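Local coordinates for protein magnesium-protoporphyrin O-methyltransferase (PDB 4QDJ) that transfers a methyl group from S-adenosylmethionine to magnesium-protoporphyrin IX, giving its 13-monomethyl ester on the pathway to chlorophyll, at residues A[11-14]-A[15-19]; A[22-25]-A[26-29]; A[31-34]-A[35-39]; A[42-45]-A[46-50]. All blocks are in the same frame, centred on the assembly; numbering follows the deposited sequence. Where two conformers were deposited one is given.

Contact 1. Residues A[11-14]-A[15-19]; sequences IVRD and YFNST. With SAM (S-adenosylmethionine), chain B.
V12 and F16, one helical turn apart, lie side by side and meet through V12 CG1 and F16 CD2 at 3.7 Å. Both belong to the S-adenosylmethionine pocket. F16 spreads one ring face over the ribose, whose C3' sits above the ring centre, while V12 CG1, anti to its backbone N (chi1 176°), comes within 3.4 Å of C8 of the adenine. Y15 CD2 lies over the opposite face, offset toward the rim of the F16 ring.

In helix 8-16, an N-terminal helix of the class I-like methyltransferase beside the cofactor, backbone bonds run from Y15 N to I11 O and from F16 N to V12 O. Beyond F16 the bonds weaken: N17 N makes weak bonds to R13 O and D14 O, and the S18 hydroxyl closes the turn by donating to D14 O at 2.6 Å.

Charged and polar side chains occupy another side. R13 turns its guanidinium edge to D14, NE and NH2 both gripping D14 OD1 in a salt bridge, with NH2 at 3.0 Å. A water donates to the same OD1 and accepts from N17 ND2, which also lies 3.7 Å from R13 CG; N17 OD1 accepts from S93 OG and K95 N.

Contact 2. Residues A[22-25]-A[26-29]; sequences DRWR and RIYG. With SAM (S-adenosylmethionine), chain B.
Y28 packs against W24 and reaches on to the cofactor. Its CB lies 3.2 Å from W24 O, the carbonyl that also accepts a hydrogen bond from Y28 N at 2.8 Å, and CG is still close to the same oxygen. With CG anti to the carbonyl carbon (chi1 -70°), the ring runs out across the indole. CE1, CE2 and CZ all meet the six-membered ring of W24; CZ comes to 3.5 Å from W24 CE3, which stands over one tyrosine face near its rim. The two ring planes are inclined at 51°. At the tip, OH is 3.1 Å from CE of S-adenosylmethionine, the methyl group to be transferred, and 3.4 Å from its CG. A leucine in place of Y28 would probably leave that methyl without its oxygen neighbour and the W24 indole less firmly packed.

I27 supports the indole in turn: its CD1 makes a CH-pi contact over the six-membered ring, 4.0 Å from the centroid. This turn closes helix 19-27 of the class I-like methyltransferase. W24 bonds through NE1 to Y15 OH of helix 8-16 and, like I27, packs on I40 of helix 35-58.

Contact 3. Residues A[31-34]-A[35-39]; sequences GQVN and FVQKD
The N34 and Q37 side chains trade hydrogen bonds with each other's backbone, and their two amides are stacked in doing so, with planes only 22° apart. This is a capping box at the start of helix 35-58. N34, the N-cap, accepts from Q37 N on OD1 at 2.8 Å in a nearly straight bond (170°). In return Q37 OE1 takes the N34 N-H at 3.0 Å, with the donor standing above the amide plane rather than in it. The N34 CG lies between its own backbone N and carbonyl carbon (chi1 65°), which swings OD1 over the first turn. Q37 extends beyond CG, carrying its amide back beneath that of N34; N34 ND2 is 3.3 Å from Q37 CD.

The first backbone bond of the helix follows, K38 N to N34 O at 2.8 Å and almost in line with the carbonyl. V33, just ahead of the cap, rests its CB 3.5 Å from Q37 OE1 and its CG2 3.7 Å from K38 CB, while its side chain also touches R26 of helix 19-27. In the same turn, D39 accepts from the backbone of R218 and F219.

Since the first N-H groups of a helix lack preceding carbonyls, the N34 carboxamide supplies Q37 N with an acceptor, and the reciprocal bond probably helps to fix where the helix begins.

Contact 4. Residues A[42-45]-A[46-50]; sequences VGHQ and QTVDS. With SAM (S-adenosylmethionine), chain B.
H44 and V48, one turn apart on helix 35-58 of this class I-like methyltransferase, set an imidazole face against a methyl group. V48 CG2 lies over the ring toward its rim, 3.9 Å from the centroid, in a CH-pi contact. The H44 side chain runs with CG anti to the backbone N (chi1 169°), which carries NE2 away from the helix to the carboxylate of S-adenosylmethionine. That carboxylate lies at the ring edge: NE2 donates to OXT at 2.7 Å and more weakly to O at 2.9 Å, so one N-H is shared between two oxygens. Y28 stacks on the imidazole as well, which probably helps to hold its plane. A leucine in place of H44 would probably leave the cofactor carboxylate without this donor and Y28 without its stacking partner.

On another side of the helix Q45 and D49 cross, amide and carboxylate planes 46° apart. A bend at chi2 (66°) turns the glutamine along the helix toward the next turn, bringing NE2 to D49 OD1 at 3.0 Å; the acceptor lies in the amide plane, but the donor stands above the carboxylate plane. The T47 hydroxyl hydrogen-bonds with the hydroxyls of Y220 and T215, where the helix meets the sheet. Further along, Q46 O accepts from both S50 N and S50 OG, which approach from opposite faces of its carbonyl plane, OG at 3.0 Å.

The four contacts follow one another along the chain, through helices 8-16 and 19-27 and into helix 35-58. Contacts 1, 2 and 4 each supply part of the S-adenosylmethionine pocket, meeting respectively the nucleoside, the methylsulfonium region and the carboxylate. Contact 2 joins the others: F16 CE1 packs 3.5 Å from W24 CD1 of contact 2, and Y28 CE1 approaches H44 ND1 of contact 4 at 3.3 Å, whereas contacts 1 and 4 stay about 10 Å apart at their nearest atoms. Contact 3 sits farther out, its Q37 side chain about 12 Å from the cofactor between nearest atoms, yet R26 NH1 of contact 2 reaches Q32 O at 2.8 Å, probably a hydrogen bond.

Contact 1. Residues A[11-14]-A[15-19]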
# COMPACT_ATOMS: atom_id res chain seq x y z
N ILE A 11 6.78 11.11 12.37
CA ILE A 11 5.44 11.61 12.66
C ILE A 11 4.39 10.59 12.23
O ILE A 11 3.46 10.28 12.98
CB ILE A 11 5.18 12.95 11.96
CG1 ILE A 11 6.15 14.02 12.48
CG2 ILE A 11 3.74 13.40 12.19
CD1 ILE A 11 5.95 15.38 11.85
N VAL A 12 4.53 10.07 11.02
CA VAL A 12 3.59 9.08 10.50
C VAL A 12 3.66 7.78 11.30
O VAL A 12 2.63 7.23 11.68
CB VAL A 12 3.83 8.81 9.00
CG1 VAL A 12 2.90 7.71 8.51
CG2 VAL A 12 3.62 10.09 8.20
N ARG A 13 4.88 7.30 11.55
CA ARG A 13 5.07 6.09 12.35
C ARG A 13 4.44 6.20 13.73
O ARG A 13 3.71 5.30 14.16
CB ARG A 13 6.56 5.77 12.50
CG ARG A 13 6.83 4.50 13.30
CD ARG A 13 8.24 4.49 13.85
NE ARG A 13 8.46 5.60 14.76
CZ ARG A 13 9.61 5.84 15.38
NH1 ARG A 13 10.65 5.04 15.19
NH2 ARG A 13 9.72 6.88 16.20
N ASP A 14 4.71 7.30 14.42
CA ASP A 14 4.17 7.51 15.76
C ASP A 14 2.65 7.58 15.76
O ASP A 14 2.00 7.10 16.69
CB ASP A 14 4.75 8.78 16.39
CG ASP A 14 6.24 8.67 16.67
OD1 ASP A 14 6.79 7.55 16.56
OD2 ASP A 14 6.85 9.70 17.01
N TYR A 15 2.09 8.18 14.71
CA TYR A 15 0.64 8.27 14.57
C TYR A 15 0.01 6.88 14.45
O TYR A 15 -0.95 6.57 15.15
CB TYR A 15 0.28 9.12 13.35
CG TYR A 15 -1.18 9.09 12.98
CD1 TYR A 15 -2.13 9.78 13.72
CD2 TYR A 15 -1.62 8.37 11.87
CE1 TYR A 15 -3.47 9.75 13.38
CE2 TYR A 15 -2.96 8.34 11.52
CZ TYR A 15 -3.88 9.03 12.28
OH TYR A 15 -5.21 8.99 11.93
N PHE A 16 0.57 6.05 13.57
CA PHE A 16 0.02 4.71 13.36
C PHE A 16 0.41 3.73 14.47
O PHE A 16 -0.10 2.61 14.51
CB PHE A 16 0.42 4.18 11.98
CG PHE A 16 -0.38 4.77 10.86
CD1 PHE A 16 -1.66 4.32 10.59
CD2 PHE A 16 0.15 5.79 10.08
CE1 PHE A 16 -2.40 4.87 9.56
CE2 PHE A 16 -0.58 6.34 9.05
CZ PHE A 16 -1.86 5.88 8.79
N ASN A 17 1.29 4.16 15.36
CA ASN A 17 1.59 3.38 16.56
C ASN A 17 0.76 3.84 17.76
O ASN A 17 0.79 3.23 18.82
CB ASN A 17 3.08 3.44 16.91
CG ASN A 17 3.90 2.45 16.11
OD1 ASN A 17 3.37 1.47 15.57
ND2 ASN A 17 5.20 2.68 16.03
N SER A 18 0.02 4.94 17.57
CA SER A 18 -0.81 5.48 18.64
C SER A 18 -2.28 5.55 18.23
O SER A 18 -2.88 4.53 17.89
CB SER A 18 -0.29 6.85 19.10
OG SER A 18 -0.18 7.75 18.01
N THR A 19 -2.85 6.75 18.26
CA THR A 19 -4.27 6.89 17.99
C THR A 19 -4.64 6.51 16.56
O THR A 19 -5.76 6.08 16.30
CB THR A 19 -4.81 8.30 18.35
OG1 THR A 19 -6.24 8.27 18.38
CG2 THR A 19 -4.33 9.33 17.33
N SAM B . -1.49 -0.01 2.15
CA SAM B . -2.42 -0.34 3.22
C SAM B . -3.84 -0.47 2.69
O SAM B . -4.19 0.13 1.67
OXT SAM B . -4.67 -1.18 3.26
CB SAM B . -2.36 0.67 4.37
CG SAM B . -2.66 2.13 4.04
SD SAM B . -2.64 3.18 5.51
CE SAM B . -3.58 4.62 4.95
C5' SAM B . -0.97 3.85 5.42
C4' SAM B . 0.05 2.89 6.00
O4' SAM B . 1.32 3.22 5.48
C3' SAM B . 0.16 2.98 7.52
O3' SAM B . 0.01 1.68 8.06
C2' SAM B . 1.56 3.47 7.78
O2' SAM B . 2.13 2.89 8.93
C1' SAM B . 2.28 3.06 6.50
N9 SAM B . 3.48 3.85 6.21
C8 SAM B . 3.60 5.22 6.24
N7 SAM B . 4.88 5.53 5.91
C5 SAM B . 5.55 4.39 5.66
C6 SAM B . 6.87 4.13 5.29
N6 SAM B . 7.72 5.14 5.11
N1 SAM B . 7.28 2.83 5.11
C2 SAM B . 6.39 1.79 5.30
N3 SAM B . 5.09 2.04 5.67
C4 SAM B . 4.68 3.32 5.85
O HOH W 1 6.27 5.02 17.52

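Contact 2. Residues A[22-25]-A[26-29]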
# COMPACT_ATOMS: atom_id res chain seq x y z
N ASP A 22 -5.64 2.81 16.38
CA ASP A 22 -7.00 2.56 16.85
C ASP A 22 -8.04 2.96 15.80
O ASP A 22 -9.00 2.23 15.56
CB ASP A 22 -7.25 3.31 18.16
CG ASP A 22 -6.32 2.87 19.27
OD1 ASP A 22 -6.03 1.65 19.36
OD2 ASP A 22 -5.86 3.73 20.04
N ARG A 23 -7.83 4.11 15.17
CA ARG A 23 -8.79 4.63 14.21
C ARG A 23 -8.79 3.83 12.91
O ARG A 23 -9.84 3.50 12.38
CB ARG A 23 -8.53 6.11 13.94
CG ARG A 23 -8.67 6.97 15.19
CD ARG A 23 -8.17 8.39 14.96
NE ARG A 23 -7.97 9.11 16.22
CZ ARG A 23 -8.86 9.94 16.76
NH1 ARG A 23 -10.02 10.16 16.15
NH2 ARG A 23 -8.59 10.55 17.91
N TRP A 24 -7.60 3.51 12.41
CA TRP A 24 -7.50 2.79 11.14
C TRP A 24 -7.78 1.29 11.25
O TRP A 24 -8.26 0.68 10.30
CB TRP A 24 -6.19 3.11 10.42
CG TRP A 24 -6.20 4.50 9.87
CD1 TRP A 24 -5.67 5.62 10.46
CD2 TRP A 24 -6.81 4.93 8.65
NE1 TRP A 24 -5.91 6.72 9.66
CE2 TRP A 24 -6.60 6.32 8.55
CE3 TRP A 24 -7.51 4.28 7.63
CZ2 TRP A 24 -7.06 7.07 7.47
CZ3 TRP A 24 -7.96 5.02 6.56
CH2 TRP A 24 -7.74 6.40 6.48
N ARG A 25 -7.48 0.70 12.41
CA ARG A 25 -7.86 -0.69 12.63
C ARG A 25 -9.38 -0.82 12.56
O ARG A 25 -9.91 -1.80 12.06
CB ARG A 25 -7.34 -1.20 13.98
CG ARG A 25 -7.87 -2.56 14.37
CD ARG A 25 -7.27 -3.05 15.68
NE ARG A 25 -8.03 -4.16 16.24
CZ ARG A 25 -7.68 -4.84 17.32
NH1 ARG A 25 -6.56 -4.54 17.96
NH2 ARG A 25 -8.44 -5.83 17.76
N ARG A 26 -10.07 0.20 13.06
CA ARG A 26 -11.52 0.22 13.03
C ARG A 26 -12.03 0.43 11.60
O ARG A 26 -12.89 -0.31 11.13
CB ARG A 26 -12.07 1.30 13.98
CG ARG A 26 -13.58 1.54 13.88
CD ARG A 26 -14.40 0.27 14.09
NE ARG A 26 -14.23 -0.31 15.42
CZ ARG A 26 -15.10 -0.18 16.41
NH1 ARG A 26 -16.22 0.51 16.24
NH2 ARG A 26 -14.86 -0.75 17.58
N ILE A 27 -11.49 1.43 10.91
CA ILE A 27 -11.90 1.70 9.54
C ILE A 27 -11.67 0.49 8.64
O ILE A 27 -12.55 0.09 7.88
CB ILE A 27 -11.17 2.93 8.95
CG1 ILE A 27 -11.60 4.21 9.69
CG2 ILE A 27 -11.46 3.07 7.46
CD1 ILE A 27 -10.87 5.45 9.24
N TYR A 28 -10.48 -0.10 8.74
CA TYR A 28 -10.11 -1.26 7.93
C TYR A 28 -10.68 -2.57 8.46
O TYR A 28 -10.50 -3.62 7.85
CB TYR A 28 -8.59 -1.39 7.85
CG TYR A 28 -7.90 -0.32 7.03
CD1 TYR A 28 -8.59 0.42 6.09
CD2 TYR A 28 -6.55 -0.07 7.21
CE1 TYR A 28 -7.95 1.40 5.34
CE2 TYR A 28 -5.90 0.90 6.46
CZ TYR A 28 -6.60 1.63 5.53
OH TYR A 28 -5.95 2.58 4.79
N GLY A 29 -11.36 -2.51 9.60
CA GLY A 29 -11.89 -3.70 10.23
C GLY A 29 -13.41 -3.73 10.23
O GLY A 29 -14.04 -3.34 9.25
N SAM B . -1.49 -0.01 2.15
CA SAM B . -2.42 -0.34 3.22
C SAM B . -3.84 -0.47 2.69
O SAM B . -4.19 0.13 1.67
OXT SAM B . -4.67 -1.18 3.26
CB SAM B . -2.36 0.67 4.37
CG SAM B . -2.66 2.13 4.04
SD SAM B . -2.64 3.18 5.51
CE SAM B . -3.58 4.62 4.95
C5' SAM B . -0.97 3.85 5.42
C4' SAM B . 0.05 2.89 6.00
O4' SAM B . 1.32 3.22 5.48
C3' SAM B . 0.16 2.98 7.52
O3' SAM B . 0.01 1.68 8.06
C2' SAM B . 1.56 3.47 7.78
O2' SAM B . 2.13 2.89 8.93
C1' SAM B . 2.28 3.06 6.50
N9 SAM B . 3.48 3.85 6.21
C8 SAM B . 3.60 5.22 6.24
N7 SAM B . 4.88 5.53 5.91
C5 SAM B . 5.55 4.39 5.66
C6 SAM B . 6.87 4.13 5.29
N6 SAM B . 7.72 5.14 5.11
N1 SAM B . 7.28 2.83 5.11
C2 SAM B . 6.39 1.79 5.30
N3 SAM B . 5.09 2.04 5.67
C4 SAM B . 4.68 3.32 5.85

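Contact 3. Residues A[31-34]-A[35-39]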
# COMPACT_ATOMS: atom_id res chain seq x y z
N GLY A 31 -17.22 -3.17 12.68
CA GLY A 31 -17.78 -2.40 13.77
C GLY A 31 -18.22 -1.01 13.37
O GLY A 31 -17.91 -0.53 12.27
N GLN A 32 -18.94 -0.36 14.27
CA GLN A 32 -19.52 0.95 14.06
C GLN A 32 -18.48 2.00 13.65
O GLN A 32 -17.39 2.07 14.22
CB GLN A 32 -20.25 1.39 15.33
CG GLN A 32 -20.94 2.74 15.25
CD GLN A 32 -21.75 3.05 16.50
OE1 GLN A 32 -22.05 2.15 17.28
NE2 GLN A 32 -22.09 4.31 16.69
N VAL A 33 -18.84 2.80 12.66
CA VAL A 33 -18.04 3.94 12.23
C VAL A 33 -18.99 5.08 11.89
O VAL A 33 -20.16 4.84 11.61
CB VAL A 33 -17.18 3.61 11.00
CG1 VAL A 33 -15.92 2.86 11.40
CG2 VAL A 33 -17.99 2.81 9.99
N ASN A 34 -18.50 6.31 11.91
CA ASN A 34 -19.33 7.42 11.45
C ASN A 34 -19.44 7.39 9.93
O ASN A 34 -18.73 6.63 9.27
CB ASN A 34 -18.85 8.78 12.00
CG ASN A 34 -17.48 9.19 11.48
OD1 ASN A 34 -17.18 9.06 10.29
ND2 ASN A 34 -16.64 9.71 12.37
N PHE A 35 -20.32 8.21 9.36
CA PHE A 35 -20.60 8.09 7.93
C PHE A 35 -19.40 8.47 7.05
O PHE A 35 -19.28 7.99 5.92
CB PHE A 35 -21.87 8.87 7.53
CG PHE A 35 -21.68 10.36 7.45
CD1 PHE A 35 -21.78 11.15 8.58
CD2 PHE A 35 -21.43 10.97 6.23
CE1 PHE A 35 -21.62 12.52 8.50
CE2 PHE A 35 -21.27 12.34 6.14
CZ PHE A 35 -21.36 13.11 7.27
N VAL A 36 -18.51 9.30 7.58
CA VAL A 36 -17.29 9.65 6.87
C VAL A 36 -16.33 8.46 6.84
O VAL A 36 -15.79 8.10 5.80
CB VAL A 36 -16.58 10.86 7.53
CG1 VAL A 36 -15.26 11.15 6.83
CG2 VAL A 36 -17.49 12.08 7.51
N GLN A 37 -16.14 7.86 8.01
CA GLN A 37 -15.28 6.68 8.14
C GLN A 37 -15.81 5.50 7.34
O GLN A 37 -15.04 4.73 6.77
CB GLN A 37 -15.14 6.29 9.62
CG GLN A 37 -14.39 7.32 10.46
CD GLN A 37 -14.63 7.14 11.95
OE1 GLN A 37 -15.51 6.38 12.37
NE2 GLN A 37 -13.85 7.84 12.76
N LYS A 38 -17.14 5.37 7.29
CA LYS A 38 -17.77 4.30 6.53
C LYS A 38 -17.50 4.47 5.04
O LYS A 38 -17.25 3.50 4.33
CB LYS A 38 -19.27 4.26 6.80
CG LYS A 38 -20.00 3.12 6.11
CD LYS A 38 -19.41 1.77 6.48
CE LYS A 38 -20.38 0.64 6.17
NZ LYS A 38 -20.87 0.69 4.77
N ASP A 39 -17.55 5.72 4.59
CA ASP A 39 -17.26 6.04 3.20
C ASP A 39 -15.81 5.69 2.84
O ASP A 39 -15.54 5.16 1.76
CB ASP A 39 -17.52 7.53 2.94
CG ASP A 39 -17.31 7.92 1.50
OD1 ASP A 39 -18.27 7.78 0.70
OD2 ASP A 39 -16.19 8.36 1.16

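Contact 4. Residues A[42-45]-A[46-50]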
# COMPACT_ATOMS: atom_id res chain seq x y z
N VAL A 42 -15.46 1.80 2.68
CA VAL A 42 -16.00 1.29 1.42
C VAL A 42 -15.09 1.63 0.23
O VAL A 42 -14.82 0.78 -0.62
CB VAL A 42 -17.43 1.81 1.17
CG1 VAL A 42 -17.90 1.44 -0.23
CG2 VAL A 42 -18.38 1.27 2.23
N GLY A 43 -14.61 2.87 0.19
CA GLY A 43 -13.74 3.30 -0.89
C GLY A 43 -12.43 2.53 -0.90
O GLY A 43 -11.97 2.07 -1.95
N HIS A 44 -11.83 2.39 0.27
CA HIS A 44 -10.58 1.65 0.40
C HIS A 44 -10.76 0.18 0.00
O HIS A 44 -9.90 -0.40 -0.64
CB HIS A 44 -10.04 1.75 1.83
CG HIS A 44 -8.91 0.81 2.11
ND1 HIS A 44 -9.07 -0.35 2.83
CD2 HIS A 44 -7.60 0.86 1.77
CE1 HIS A 44 -7.91 -0.98 2.92
NE2 HIS A 44 -7.00 -0.26 2.28
N GLN A 45 -11.90 -0.40 0.37
CA GLN A 45 -12.19 -1.78 -0.02
C GLN A 45 -12.28 -1.91 -1.54
O GLN A 45 -11.87 -2.92 -2.11
CB GLN A 45 -13.47 -2.28 0.65
CG GLN A 45 -13.74 -3.76 0.40
CD GLN A 45 -12.70 -4.66 1.04
OE1 GLN A 45 -12.45 -4.58 2.24
NE2 GLN A 45 -12.08 -5.52 0.24
N GLN A 46 -12.81 -0.88 -2.20
CA GLN A 46 -12.90 -0.88 -3.65
C GLN A 46 -11.51 -0.85 -4.28
O GLN A 46 -11.24 -1.55 -5.26
CB GLN A 46 -13.74 0.30 -4.15
CG GLN A 46 -13.85 0.38 -5.67
CD GLN A 46 -14.82 1.44 -6.13
OE1 GLN A 46 -15.86 1.67 -5.50
NE2 GLN A 46 -14.49 2.10 -7.24
N THR A 47 -10.62 -0.04 -3.71
CA THR A 47 -9.25 0.05 -4.20
C THR A 47 -8.55 -1.30 -4.08
O THR A 47 -7.94 -1.78 -5.03
CB THR A 47 -8.44 1.12 -3.43
OG1 THR A 47 -9.05 2.40 -3.63
CG2 THR A 47 -7.00 1.16 -3.92
N VAL A 48 -8.66 -1.91 -2.90
CA VAL A 48 -8.09 -3.23 -2.67
C VAL A 48 -8.65 -4.25 -3.66
O VAL A 48 -7.89 -4.97 -4.32
CB VAL A 48 -8.34 -3.70 -1.23
CG1 VAL A 48 -7.97 -5.17 -1.07
CG2 VAL A 48 -7.54 -2.84 -0.25
N ASP A 49 -9.97 -4.30 -3.78
CA ASP A 49 -10.62 -5.27 -4.67
C ASP A 49 -10.23 -5.07 -6.13
O ASP A 49 -10.08 -6.04 -6.88
CB ASP A 49 -12.14 -5.24 -4.51
CG ASP A 49 -12.61 -5.86 -3.20
OD1 ASP A 49 -11.82 -6.61 -2.58
OD2 ASP A 49 -13.76 -5.61 -2.81
N SER A 50 -10.05 -3.82 -6.54
CA SER A 50 -9.64 -3.51 -7.91
C SER A 50 -8.25 -4.05 -8.21
O SER A 50 -8.00 -4.60 -9.29
CB SER A 50 -9.68 -2.00 -8.17
OG SER A 50 -11.01 -1.52 -8.21
N SAM B . -1.49 -0.01 2.15
CA SAM B . -2.42 -0.34 3.22
C SAM B . -3.84 -0.47 2.69
O SAM B . -4.19 0.13 1.67
OXT SAM B . -4.67 -1.18 3.26
CB SAM B . -2.36 0.67 4.37
CG SAM B . -2.66 2.13 4.04
SD SAM B . -2.64 3.18 5.51
CE SAM B . -3.58 4.62 4.95
C5' SAM B . -0.97 3.85 5.42
C4' SAM B . 0.05 2.89 6.00
O4' SAM B . 1.32 3.22 5.48
C3' SAM B . 0.16 2.98 7.52
O3' SAM B . 0.01 1.68 8.06
C2' SAM B . 1.56 3.47 7.78
O2' SAM B . 2.13 2.89 8.93
C1' SAM B . 2.28 3.06 6.50
N9 SAM B . 3.48 3.85 6.21
C8 SAM B . 3.60 5.22 6.24
N7 SAM B . 4.88 5.53 5.91
C5 SAM B . 5.55 4.39 5.66
C6 SAM B . 6.87 4.13 5.29
N6 SAM B . 7.72 5.14 5.11
N1 SAM B . 7.28 2.83 5.11
C2 SAM B . 6.39 1.79 5.30
N3 SAM B . 5.09 2.04 5.67
C4 SAM B . 4.68 3.32 5.85